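Local coordinates for protein esterase Rv0045c (Mycobacterium tuberculosis, PDB 6WYN) that hydrolyses carboxylic esters, preferring short, straight-chain alkyl esters, and is likely involved in ester and lipid metabolism, at residues A95-T100 and V312-P317; D99-G104 and A319-V324; D179-A184 and D286-E291; P272-R277 and H298-H303; G279-V284 and S308-Q313. All coordinates share one frame; numbering follows the deposited sequence.

Contact 1: A95-T100 and V312-P317; sequences AHTWDT and VQSDQP
Q313 lays its side chain against T97 and W98, joining helix 312-315, just beyond the active-site histidine in this alpha/beta-hydrolase fold, to the turn that leads into helix 99-105. The Q313 side chain is folded: CG sits between the backbone N and the carbonyl carbon (chi1 72°), and a second bend at chi2 brings the amide back over the indole of W98, the two planes only 15° apart. CB is 3.6 Å from W98 CZ3, while CG rides above the ring, offset toward its rim. T97 CG2 rests on that same face, and F87 meets the indole from outside these segments. At the end of the glutamine, NE2 donates to T97 OG1 over 3.1 Å, with the acceptor close to the amide plane. This bond helps set the turn of the amide. OE1 then comes to lie near W98 CH2, buried and with no hydrogen-bonding partner in the model, probably a small energetic cost. The same side chain is about 7 Å from those of S155 and D179, close to the catalytic residues but without touching them. Two waters bridge the segments: water 1 links T97 O with Q313 O, and water 2 donates to T97 O and bonds S314 OG at 2.8 Å, S314 OG being held in turn by S311. Farther along, T100 turns its hydroxyl to Q55 and N52 of helix 49-55, which leaves its methyl group for the proline: T100 CG2 lies 3.6 Å from P317 CB and 3.7 Å from P317 CG.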
# COMPACT_ATOMS: atom_id res chain seq x y z
N ALA A 95 0.90 5.37 3.65
CA ALA A 95 1.75 4.55 4.52
C ALA A 95 1.02 4.07 5.79
O ALA A 95 1.40 3.02 6.32
CB ALA A 95 2.99 5.32 4.85
N HIS A 96 0.10 4.88 6.33
CA HIS A 96 -0.58 4.58 7.61
C HIS A 96 -1.46 3.33 7.46
O HIS A 96 -1.82 2.76 8.52
CB HIS A 96 -1.43 5.75 8.10
CG HIS A 96 -0.66 6.81 8.81
ND1 HIS A 96 -0.25 6.66 10.10
CD2 HIS A 96 -0.24 8.05 8.41
CE1 HIS A 96 0.38 7.76 10.50
NE2 HIS A 96 0.40 8.62 9.47
N THR A 97 -1.78 2.90 6.23
CA THR A 97 -2.56 1.65 6.00
C THR A 97 -1.84 0.52 6.73
O THR A 97 -2.48 -0.45 7.15
CB THR A 97 -2.76 1.34 4.51
OG1 THR A 97 -3.79 0.36 4.35
CG2 THR A 97 -1.52 0.79 3.85
N TRP A 98 -0.53 0.61 6.86
CA TRP A 98 0.27 -0.49 7.46
C TRP A 98 0.41 -0.41 8.98
O TRP A 98 1.03 -1.33 9.51
CB TRP A 98 1.63 -0.57 6.81
CG TRP A 98 1.58 -0.76 5.35
CD1 TRP A 98 1.82 0.17 4.37
CD2 TRP A 98 1.22 -1.97 4.70
NE1 TRP A 98 1.74 -0.43 3.15
CE2 TRP A 98 1.31 -1.72 3.31
CE3 TRP A 98 0.84 -3.24 5.15
CZ2 TRP A 98 1.03 -2.71 2.37
CZ3 TRP A 98 0.54 -4.20 4.22
CH2 TRP A 98 0.71 -3.95 2.85
N ASP A 99 -0.09 0.62 9.65
CA ASP A 99 0.18 0.87 11.09
C ASP A 99 -0.10 -0.41 11.92
O ASP A 99 0.71 -0.79 12.76
CB ASP A 99 -0.63 2.06 11.60
CG ASP A 99 -0.21 3.42 11.07
OD1 ASP A 99 0.83 3.50 10.31
OD2 ASP A 99 -0.94 4.40 11.41
N THR A 100 -1.25 -1.02 11.70
CA THR A 100 -1.70 -2.15 12.55
C THR A 100 -0.75 -3.29 12.30
O THR A 100 -0.24 -3.85 13.28
CB THR A 100 -3.18 -2.50 12.35
OG1 THR A 100 -3.97 -1.40 12.77
CG2 THR A 100 -3.55 -3.75 13.13
N VAL A 312 -6.33 -6.38 2.59
CA VAL A 312 -6.15 -7.43 3.62
C VAL A 312 -5.58 -6.77 4.89
O VAL A 312 -6.03 -7.11 6.03
CB VAL A 312 -5.23 -8.55 3.11
CG1 VAL A 312 -5.07 -9.61 4.19
CG2 VAL A 312 -5.72 -9.18 1.81
N GLN A 313 -4.66 -5.81 4.72
CA GLN A 313 -4.06 -5.11 5.88
C GLN A 313 -5.11 -4.31 6.64
O GLN A 313 -4.85 -4.02 7.86
CB GLN A 313 -2.89 -4.22 5.44
CG GLN A 313 -3.30 -2.98 4.68
CD GLN A 313 -3.35 -3.20 3.18
OE1 GLN A 313 -3.41 -4.34 2.70
NE2 GLN A 313 -3.36 -2.09 2.42
N SER A 314 -6.21 -3.91 6.02
CA SER A 314 -7.31 -3.19 6.70
C SER A 314 -8.33 -4.19 7.27
O SER A 314 -8.83 -3.96 8.38
CB SER A 314 -8.00 -2.22 5.78
OG SER A 314 -7.03 -1.53 4.98
N ASP A 315 -8.68 -5.25 6.54
CA ASP A 315 -9.81 -6.12 6.95
C ASP A 315 -9.32 -7.22 7.90
O ASP A 315 -10.03 -7.53 8.79
CB ASP A 315 -10.49 -6.75 5.74
CG ASP A 315 -11.10 -5.73 4.80
OD1 ASP A 315 -11.14 -4.52 5.12
OD2 ASP A 315 -11.49 -6.16 3.69
N GLN A 316 -8.18 -7.83 7.69
CA GLN A 316 -7.70 -8.94 8.55
C GLN A 316 -6.23 -8.74 8.86
O GLN A 316 -5.40 -9.57 8.56
CB GLN A 316 -7.98 -10.30 7.88
CG GLN A 316 -9.47 -10.63 7.70
CD GLN A 316 -10.27 -10.76 8.99
OE1 GLN A 316 -9.70 -11.01 10.02
NE2 GLN A 316 -11.57 -10.52 8.95
N PRO A 317 -5.82 -7.65 9.53
CA PRO A 317 -4.39 -7.41 9.76
C PRO A 317 -3.69 -8.51 10.59
O PRO A 317 -2.54 -8.87 10.32
CB PRO A 317 -4.37 -6.06 10.49
CG PRO A 317 -5.79 -5.84 11.00
CD PRO A 317 -6.69 -6.56 10.02
O HOH W 1 -2.34 -2.59 8.84
O HOH W 2 -5.45 -0.56 7.04

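Contact 2: D99-G104 and A319-V324; sequences DTVIVG and ALIEIV
T100 O accepts the helical bond from G104 N at 2.9 Å and has I321 CD1 beside it at 3.9 Å, so that the isoleucine methyl lies against a carbonyl already engaged within its own helix. The contact itself is apolar. I321 carries the largest share, running antiparallel to the V101 side chain and lying over backbone as much as side chain: its CG1 is 3.6 Å from V101 O. Beyond that, CD1 continues to G104 CA at 3.8 Å, an approach possible because the glycine has no side chain in the way. The axes of the 99-104 and 319-324 segments approach to 9.3 Å at a crossing angle of -52°. The segments belong to two helices that cover one side of the central sheet in the alpha/beta-hydrolase fold. V101 divides its two methyl groups between neighbours. With CG1 anti to the backbone N (chi1 164°), that branch meets I321 CG1 at 4.1 Å, and CG2 is directed to L320 CD2, also at 4.1 Å. L320 further reaches W98, in the turn just before helix 99-105.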
# COMPACT_ATOMS: atom_id res chain seq x y z
N ASP A 99 -0.09 0.62 9.65
CA ASP A 99 0.18 0.87 11.09
C ASP A 99 -0.10 -0.41 11.92
O ASP A 99 0.71 -0.79 12.76
CB ASP A 99 -0.63 2.06 11.60
CG ASP A 99 -0.21 3.42 11.07
OD1 ASP A 99 0.83 3.50 10.31
OD2 ASP A 99 -0.94 4.40 11.41
N THR A 100 -1.25 -1.02 11.70
CA THR A 100 -1.70 -2.15 12.55
C THR A 100 -0.75 -3.29 12.30
O THR A 100 -0.24 -3.85 13.28
CB THR A 100 -3.18 -2.50 12.35
OG1 THR A 100 -3.97 -1.40 12.77
CG2 THR A 100 -3.55 -3.75 13.13
N VAL A 101 -0.50 -3.61 11.04
CA VAL A 101 0.41 -4.73 10.70
C VAL A 101 1.80 -4.46 11.31
O VAL A 101 2.44 -5.38 11.83
CB VAL A 101 0.44 -4.96 9.18
CG1 VAL A 101 1.62 -5.79 8.74
CG2 VAL A 101 -0.85 -5.57 8.67
N ILE A 102 2.33 -3.26 11.12
CA ILE A 102 3.71 -2.95 11.58
C ILE A 102 3.75 -3.04 13.12
O ILE A 102 4.67 -3.63 13.62
CB ILE A 102 4.16 -1.62 10.98
CG1 ILE A 102 4.39 -1.85 9.49
CG2 ILE A 102 5.39 -1.07 11.67
CD1 ILE A 102 4.74 -0.60 8.76
N VAL A 103 2.76 -2.51 13.80
CA VAL A 103 2.72 -2.51 15.30
C VAL A 103 2.63 -3.97 15.76
O VAL A 103 3.42 -4.39 16.64
CB VAL A 103 1.57 -1.61 15.80
CG1 VAL A 103 1.21 -1.83 17.29
CG2 VAL A 103 1.94 -0.16 15.59
N GLY A 104 1.77 -4.78 15.14
CA GLY A 104 1.67 -6.21 15.48
C GLY A 104 2.90 -7.00 15.18
O GLY A 104 3.23 -7.96 15.95
N ALA A 319 -4.29 -11.72 10.60
CA ALA A 319 -3.97 -12.88 9.72
C ALA A 319 -2.79 -12.47 8.83
O ALA A 319 -1.87 -13.26 8.64
CB ALA A 319 -5.23 -13.28 8.94
N LEU A 320 -2.74 -11.21 8.37
CA LEU A 320 -1.58 -10.78 7.55
C LEU A 320 -0.26 -10.75 8.36
O LEU A 320 0.79 -11.12 7.82
CB LEU A 320 -1.88 -9.44 6.87
CG LEU A 320 -0.80 -9.01 5.88
CD1 LEU A 320 -0.56 -10.13 4.87
CD2 LEU A 320 -1.19 -7.72 5.15
N ILE A 321 -0.31 -10.30 9.60
CA ILE A 321 0.89 -10.30 10.48
C ILE A 321 1.48 -11.73 10.52
O ILE A 321 2.69 -11.93 10.31
CB ILE A 321 0.52 -9.72 11.85
CG1 ILE A 321 0.27 -8.21 11.78
CG2 ILE A 321 1.61 -10.06 12.86
CD1 ILE A 321 -0.67 -7.67 12.85
N GLU A 322 0.65 -12.75 10.73
CA GLU A 322 1.12 -14.14 10.89
C GLU A 322 1.76 -14.57 9.58
O GLU A 322 2.83 -15.19 9.62
CB GLU A 322 -0.00 -15.08 11.35
CG GLU A 322 -0.32 -14.92 12.84
CD GLU A 322 0.79 -14.39 13.78
OE1 GLU A 322 0.51 -13.42 14.53
OE2 GLU A 322 1.94 -14.94 13.77
N ILE A 323 1.17 -14.23 8.44
CA ILE A 323 1.77 -14.66 7.16
C ILE A 323 3.11 -13.94 6.97
O ILE A 323 4.07 -14.54 6.47
CB ILE A 323 0.85 -14.35 5.96
CG1 ILE A 323 -0.39 -15.25 5.98
CG2 ILE A 323 1.62 -14.45 4.65
CD1 ILE A 323 -1.56 -14.64 5.25
N VAL A 324 3.16 -12.64 7.25
CA VAL A 324 4.42 -11.89 7.03
C VAL A 324 5.48 -12.42 8.01
O VAL A 324 6.63 -12.60 7.59
CB VAL A 324 4.20 -10.37 7.18
CG1 VAL A 324 5.53 -9.63 7.28
CG2 VAL A 324 3.35 -9.86 6.02

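Contact 3: D179-A184 and D286-E291; sequences DVTPSA and DQDTAE
D288 spreads its side chain across the first turn of helix 182-200, with CB 4.0 Å from T181 OG1 at roughly a right angle to the threonine side chain. Its two carboxylate oxygens rest on carbon: OD2 on A184 CB at 3.7 Å and OD1 on S183 CB at 3.8 Å. The charge of D288 is met by R187, one turn farther along helix 182-200, which forms a salt bridge with OD2. E291, a turn later on its own helix, extends fully, CG anti to its backbone N (chi1 175°) and the next bond also trans, and so spans the gap to S183. There S183 OG donates to E291 OE2 over a short 2.5 Å, approaching from above the carboxylate, 38° out of its plane. W263 NE1 adds a weak bond to the same hydroxyl. Water 3 bridges the two segments. It accepts from T181 OG1 at 2.7 Å and donates both to D288 O, at 2.7 Å, and to E291 OE2. T181 is the N-cap of helix 182-200, its OG1 also accepting from A184 N at 3.2 Å. The cap, the water and the serine bond together hold the start of helix 182-200 to helix 286-295. The helix begins three residues after D179, assigned as the acid of the active site, and an acid placed after the sixth strand of the sheet, 174-178, is a variant found in part of the alpha/beta-hydrolase superfamily.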
# COMPACT_ATOMS: atom_id res chain seq x y z
N ASP A 179 -3.09 -9.17 -2.63
CA ASP A 179 -4.28 -9.17 -3.49
C ASP A 179 -4.02 -8.49 -4.84
O ASP A 179 -4.89 -7.76 -5.29
CB ASP A 179 -5.47 -8.56 -2.76
CG ASP A 179 -6.81 -9.17 -3.17
OD1 ASP A 179 -6.91 -10.40 -3.13
OD2 ASP A 179 -7.75 -8.41 -3.57
N VAL A 180 -2.93 -8.81 -5.51
CA VAL A 180 -2.70 -8.29 -6.88
C VAL A 180 -1.78 -9.21 -7.68
O VAL A 180 -0.90 -9.84 -7.12
CB VAL A 180 -2.12 -6.86 -6.78
CG1 VAL A 180 -0.68 -6.90 -6.31
CG2 VAL A 180 -2.26 -6.11 -8.11
N THR A 181 -1.95 -9.18 -9.00
CA THR A 181 -0.96 -9.64 -10.01
C THR A 181 -0.96 -8.58 -11.13
O THR A 181 -1.88 -7.78 -11.22
CB THR A 181 -1.32 -11.03 -10.57
OG1 THR A 181 -2.37 -10.82 -11.52
CG2 THR A 181 -1.78 -12.02 -9.52
N PRO A 182 0.01 -8.59 -12.06
CA PRO A 182 -0.04 -7.66 -13.20
C PRO A 182 -1.39 -7.72 -13.93
O PRO A 182 -2.03 -6.69 -14.13
CB PRO A 182 1.10 -8.13 -14.06
CG PRO A 182 2.08 -8.63 -13.03
CD PRO A 182 1.21 -9.43 -12.07
N SER A 183 -1.86 -8.94 -14.24
CA SER A 183 -3.14 -9.12 -14.98
C SER A 183 -4.31 -8.53 -14.18
O SER A 183 -5.20 -7.90 -14.78
CB SER A 183 -3.36 -10.58 -15.32
OG SER A 183 -2.26 -11.07 -16.08
N ALA A 184 -4.34 -8.73 -12.86
CA ALA A 184 -5.49 -8.31 -12.04
C ALA A 184 -5.59 -6.79 -12.03
O ALA A 184 -6.70 -6.23 -12.17
CB ALA A 184 -5.34 -8.89 -10.64
N ASP A 286 -8.44 -17.34 -9.79
CA ASP A 286 -7.60 -18.58 -9.78
C ASP A 286 -6.69 -18.60 -11.00
O ASP A 286 -5.53 -19.00 -10.86
CB ASP A 286 -8.48 -19.84 -9.74
CG ASP A 286 -9.20 -20.02 -8.40
OD1 ASP A 286 -8.80 -19.39 -7.39
OD2 ASP A 286 -10.18 -20.75 -8.37
N GLN A 287 -7.18 -18.22 -12.17
CA GLN A 287 -6.34 -18.16 -13.38
C GLN A 287 -5.21 -17.11 -13.19
O GLN A 287 -4.05 -17.38 -13.59
CB GLN A 287 -7.24 -17.81 -14.58
CG GLN A 287 -6.80 -18.50 -15.86
CD GLN A 287 -7.08 -19.99 -15.93
OE1 GLN A 287 -8.20 -20.41 -16.24
NE2 GLN A 287 -6.04 -20.81 -15.79
N ASP A 288 -5.52 -15.96 -12.60
CA ASP A 288 -4.46 -14.97 -12.24
C ASP A 288 -3.36 -15.64 -11.42
O ASP A 288 -2.18 -15.47 -11.72
CB ASP A 288 -5.06 -13.78 -11.49
CG ASP A 288 -5.93 -12.85 -12.33
OD1 ASP A 288 -5.81 -12.88 -13.62
OD2 ASP A 288 -6.76 -12.13 -11.71
N THR A 289 -3.73 -16.41 -10.41
CA THR A 289 -2.77 -17.04 -9.48
C THR A 289 -1.96 -18.06 -10.24
O THR A 289 -0.73 -18.11 -10.06
CB THR A 289 -3.47 -17.68 -8.28
OG1 THR A 289 -4.36 -16.74 -7.69
CG2 THR A 289 -2.45 -18.16 -7.29
N ALA A 290 -2.61 -18.87 -11.08
CA ALA A 290 -1.87 -19.86 -11.89
C ALA A 290 -0.90 -19.16 -12.84
O ALA A 290 0.21 -19.68 -13.07
CB ALA A 290 -2.85 -20.74 -12.65
N GLU A 291 -1.31 -18.06 -13.45
CA GLU A 291 -0.42 -17.30 -14.40
C GLU A 291 0.81 -16.82 -13.63
O GLU A 291 1.96 -16.99 -14.09
CB GLU A 291 -1.23 -16.17 -15.05
CG GLU A 291 -0.41 -15.24 -15.94
CD GLU A 291 -1.17 -14.07 -16.51
OE1 GLU A 291 -0.85 -13.67 -17.67
OE2 GLU A 291 -2.15 -13.60 -15.84
O HOH W 3 -1.90 -13.05 -12.95

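Contact 4: P272-R277 and H298-H303; sequences PITLVR and HFRGVH
I273 and L275 satisfy both their backbone N and O from segment 298-303. I273 N donates to H298 O at 2.9 Å and I273 O accepts from R300 N at 2.8 Å; L275 N then donates to G301 O, and L275 O accepts from H303 N at 2.9 Å. R277 N closes the series on H303 O at 2.7 Å. The backbones of T274 and V276 face strand 174-178 and its end: T274 bonds L175 and L177, and V276 bonds L177 and D179, so the strand 273-277 is satisfied alternately from either side. R300 and G301 together stand opposite T274, a beta bulge made where R300 takes near-helical angles and G301 a positive phi of 117°. These parallel strands are the ends of a beta-alpha-beta crossover through helix 286-295, and strand 299-305 is an outermost strand of the sheet. Over the helix side, L275 CB meets the edge of the F299 ring, and L275 CD2 lies alongside V302 CG2 at 3.7 Å. On the opposite face T274 CG2 touches the edge of the H303 imidazole. P272 CB sits over one face of the R300 guanidinium, 3.5 Å above its plane, while R300 NE forms a salt bridge with E174.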
# COMPACT_ATOMS: atom_id res chain seq x y z
N PRO A 272 11.88 -14.74 -4.57
CA PRO A 272 10.64 -15.50 -4.36
C PRO A 272 9.43 -14.59 -4.13
O PRO A 272 9.56 -13.53 -3.55
CB PRO A 272 10.94 -16.32 -3.09
CG PRO A 272 12.46 -16.48 -3.13
CD PRO A 272 12.93 -15.12 -3.62
N ILE A 273 8.30 -15.01 -4.66
CA ILE A 273 7.01 -14.29 -4.56
C ILE A 273 6.00 -15.10 -3.77
O ILE A 273 5.76 -16.28 -4.14
CB ILE A 273 6.46 -13.99 -5.95
CG1 ILE A 273 7.41 -13.10 -6.75
CG2 ILE A 273 5.07 -13.38 -5.81
CD1 ILE A 273 7.02 -12.93 -8.20
N THR A 274 5.42 -14.47 -2.75
CA THR A 274 4.27 -15.01 -1.98
C THR A 274 3.08 -14.15 -2.36
O THR A 274 3.22 -12.94 -2.37
CB THR A 274 4.54 -15.01 -0.48
OG1 THR A 274 5.67 -15.86 -0.27
CG2 THR A 274 3.35 -15.50 0.32
N LEU A 275 1.92 -14.74 -2.58
CA LEU A 275 0.72 -13.94 -2.83
C LEU A 275 -0.18 -14.13 -1.64
O LEU A 275 -0.26 -15.28 -1.13
CB LEU A 275 0.06 -14.41 -4.14
CG LEU A 275 -1.33 -13.87 -4.48
CD1 LEU A 275 -1.25 -12.37 -4.74
CD2 LEU A 275 -1.87 -14.59 -5.71
N VAL A 276 -0.88 -13.07 -1.26
CA VAL A 276 -1.91 -13.09 -0.20
C VAL A 276 -3.19 -12.62 -0.86
O VAL A 276 -3.19 -11.43 -1.29
CB VAL A 276 -1.54 -12.24 1.03
CG1 VAL A 276 -2.64 -12.30 2.10
CG2 VAL A 276 -0.22 -12.65 1.63
N ARG A 277 -4.22 -13.47 -0.92
CA ARG A 277 -5.51 -13.00 -1.44
C ARG A 277 -6.48 -12.77 -0.28
O ARG A 277 -6.41 -13.50 0.73
CB ARG A 277 -6.16 -13.99 -2.42
CG ARG A 277 -5.53 -14.06 -3.80
CD ARG A 277 -6.32 -14.99 -4.74
NE ARG A 277 -7.71 -14.62 -4.56
CZ ARG A 277 -8.69 -15.44 -4.13
NH1 ARG A 277 -8.45 -16.73 -3.98
NH2 ARG A 277 -9.92 -14.96 -3.86
N HIS A 298 10.26 -18.33 -8.67
CA HIS A 298 9.96 -19.02 -7.39
C HIS A 298 8.69 -18.46 -6.75
O HIS A 298 8.76 -17.59 -5.90
CB HIS A 298 11.17 -19.01 -6.46
CG HIS A 298 11.02 -19.92 -5.26
ND1 HIS A 298 11.96 -19.97 -4.22
CD2 HIS A 298 10.06 -20.82 -4.92
CE1 HIS A 298 11.56 -20.84 -3.30
NE2 HIS A 298 10.40 -21.38 -3.71
N PHE A 299 7.55 -19.05 -7.08
CA PHE A 299 6.26 -18.79 -6.41
C PHE A 299 6.17 -19.68 -5.16
O PHE A 299 6.31 -20.91 -5.30
CB PHE A 299 5.12 -19.03 -7.39
CG PHE A 299 3.75 -18.67 -6.86
CD1 PHE A 299 3.47 -17.39 -6.44
CD2 PHE A 299 2.76 -19.63 -6.79
CE1 PHE A 299 2.21 -17.05 -5.97
CE2 PHE A 299 1.49 -19.30 -6.35
CZ PHE A 299 1.21 -18.01 -5.95
N ARG A 300 5.94 -19.09 -3.99
CA ARG A 300 5.89 -19.80 -2.69
C ARG A 300 4.45 -20.21 -2.35
O ARG A 300 4.26 -20.91 -1.34
CB ARG A 300 6.45 -18.94 -1.57
CG ARG A 300 7.95 -18.71 -1.64
CD ARG A 300 8.39 -18.40 -0.22
NE ARG A 300 9.75 -17.95 -0.02
CZ ARG A 300 10.84 -18.72 -0.09
NH1 ARG A 300 10.73 -20.01 -0.40
NH2 ARG A 300 12.04 -18.21 0.14
N GLY A 301 3.47 -19.75 -3.12
CA GLY A 301 2.07 -20.12 -2.97
C GLY A 301 1.22 -18.93 -2.62
O GLY A 301 1.77 -17.84 -2.32
N VAL A 302 -0.09 -19.13 -2.67
CA VAL A 302 -1.11 -18.13 -2.28
C VAL A 302 -1.65 -18.51 -0.91
O VAL A 302 -1.94 -19.73 -0.63
CB VAL A 302 -2.23 -18.01 -3.32
CG1 VAL A 302 -3.03 -19.29 -3.37
CG2 VAL A 302 -3.13 -16.84 -3.04
N HIS A 303 -1.78 -17.50 -0.06
CA HIS A 303 -2.51 -17.61 1.22
C HIS A 303 -3.83 -16.93 1.00
O HIS A 303 -3.83 -15.75 0.54
CB HIS A 303 -1.79 -16.91 2.34
CG HIS A 303 -0.42 -17.41 2.51
ND1 HIS A 303 -0.10 -18.20 3.55
CD2 HIS A 303 0.67 -17.29 1.73
CE1 HIS A 303 1.15 -18.55 3.45
NE2 HIS A 303 1.67 -17.97 2.37

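Contact 5: G279-V284 and S308-Q313; sequences GSSGFV and SGHSVQ
H310 stretches from the loop 308-311 across to S281 and F283. Its CB begins 4.0 Å from S281 OG, and CG stands anti to the backbone N (chi1 -177°), which carries the imidazole out over the phenyl group. ND1 is 3.6 Å from F283 CG and is hydrogen-bonded to D179 OD2. Next, CE1 sits 3.4 Å above the F283 plane, over the ring centre. At the tip, NE2 passes F283 CE2 at 3.8 Å and bonds to S155 OG. The rings form a face-to-face stack with centroids 4.0 Å apart and planes inclined by 24°, so the phenyl group covers one face of the imidazole and probably limits its swing. F283 is itself positioned by an ST turn: its backbone N donates to S281 OG at 3.1 Å. That same hydroxyl also bonds D179 OD2, so one serine oxygen both shapes the loop and serves the partner of the histidine. Between the loops, S280 N donates to S308 O over 2.9 Å, somewhat bent. S308 OG donates to the carbonyl of the next residue, G309 O, while G309 N is held by D315 OD2. With S155, assigned as nucleophile, and D179 at its two nitrogens, H310 completes the Ser-His-Asp catalytic triad characteristic of alpha/beta hydrolases.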
# COMPACT_ATOMS: atom_id res chain seq x y z
N GLY A 279 -10.08 -13.68 0.64
CA GLY A 279 -11.11 -14.71 0.38
C GLY A 279 -12.44 -14.16 -0.10
O GLY A 279 -13.11 -14.86 -0.86
N SER A 280 -12.81 -12.94 0.29
CA SER A 280 -14.01 -12.22 -0.21
C SER A 280 -13.65 -11.22 -1.32
O SER A 280 -14.47 -10.42 -1.67
CB SER A 280 -14.72 -11.54 0.90
OG SER A 280 -15.04 -12.52 1.88
N SER A 281 -12.44 -11.25 -1.83
CA SER A 281 -12.04 -10.36 -2.93
C SER A 281 -12.07 -11.15 -4.24
O SER A 281 -11.38 -12.15 -4.33
CB SER A 281 -10.68 -9.75 -2.70
OG SER A 281 -10.30 -9.02 -3.85
N GLY A 282 -12.79 -10.64 -5.22
CA GLY A 282 -12.77 -11.13 -6.62
C GLY A 282 -11.64 -10.53 -7.43
O GLY A 282 -11.48 -10.89 -8.61
N PHE A 283 -10.80 -9.69 -6.82
CA PHE A 283 -9.81 -8.91 -7.58
C PHE A 283 -8.87 -9.83 -8.34
O PHE A 283 -8.57 -9.60 -9.53
CB PHE A 283 -9.08 -7.98 -6.63
CG PHE A 283 -8.37 -6.85 -7.31
CD1 PHE A 283 -7.06 -6.99 -7.73
CD2 PHE A 283 -9.01 -5.63 -7.50
CE1 PHE A 283 -6.39 -5.95 -8.33
CE2 PHE A 283 -8.34 -4.58 -8.11
CZ PHE A 283 -7.02 -4.74 -8.51
N VAL A 284 -8.36 -10.84 -7.65
CA VAL A 284 -7.43 -11.84 -8.20
C VAL A 284 -8.21 -13.15 -8.40
O VAL A 284 -8.76 -13.64 -7.42
CB VAL A 284 -6.23 -12.04 -7.27
CG1 VAL A 284 -5.27 -13.10 -7.83
CG2 VAL A 284 -5.53 -10.69 -7.01
N SER A 308 -11.67 -11.41 4.28
CA SER A 308 -10.95 -10.18 3.85
C SER A 308 -11.39 -9.82 2.45
O SER A 308 -11.44 -10.72 1.58
CB SER A 308 -9.45 -10.35 3.91
OG SER A 308 -8.81 -9.16 3.46
N GLY A 309 -11.66 -8.54 2.23
CA GLY A 309 -11.65 -7.93 0.89
C GLY A 309 -10.22 -7.69 0.41
O GLY A 309 -9.26 -8.35 0.90
N HIS A 310 -10.10 -6.80 -0.56
CA HIS A 310 -8.89 -6.45 -1.33
C HIS A 310 -7.81 -5.91 -0.37
O HIS A 310 -6.67 -6.31 -0.51
CB HIS A 310 -9.33 -5.42 -2.38
CG HIS A 310 -8.24 -5.00 -3.31
ND1 HIS A 310 -7.45 -5.91 -3.95
CD2 HIS A 310 -7.89 -3.78 -3.79
CE1 HIS A 310 -6.58 -5.28 -4.72
NE2 HIS A 310 -6.83 -3.98 -4.64
N SER A 311 -8.19 -5.05 0.56
CA SER A 311 -7.26 -4.42 1.53
C SER A 311 -7.12 -5.31 2.76
O SER A 311 -7.75 -5.05 3.81
CB SER A 311 -7.65 -3.01 1.86
OG SER A 311 -6.57 -2.39 2.54
N VAL A 312 -6.33 -6.38 2.59
CA VAL A 312 -6.15 -7.43 3.62
C VAL A 312 -5.58 -6.77 4.89
O VAL A 312 -6.03 -7.11 6.03
CB VAL A 312 -5.23 -8.55 3.11
CG1 VAL A 312 -5.07 -9.61 4.19
CG2 VAL A 312 -5.72 -9.18 1.81
N GLN A 313 -4.66 -5.81 4.72
CA GLN A 313 -4.06 -5.11 5.88
C GLN A 313 -5.11 -4.31 6.64
O GLN A 313 -4.85 -4.02 7.86
CB GLN A 313 -2.89 -4.22 5.44
CG GLN A 313 -3.30 -2.98 4.68
CD GLN A 313 -3.35 -3.20 3.18
OE1 GLN A 313 -3.41 -4.34 2.70
NE2 GLN A 313 -3.36 -2.09 2.42

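How the contacts relate
Contacts 3 and 5 hold active-site residues, and contact 1 comes within about 7 Å of two. Contacts 3 and 5 meet in the site: D179 OD2 lies 2.5 Å from H310 ND1 and 2.6 Å from S281 OG. Contact 4 leads into the same place through the sheet, where D179 N approaches V276 O at 2.6 Å. Contact 5 passes into contact 1 through the shared residues V312 and Q313, and D315 CB packs 3.7 Å from S308 OG. Contacts 1 and 2 share the start of helix 99-105 and touch where Q313 CB lies 3.9 Å from L320 CD2. Contact 2 also backs the sheet of contact 4, with I323 CD1 3.7 Å from H303 CB, whereas contacts 2 and 3 do not touch.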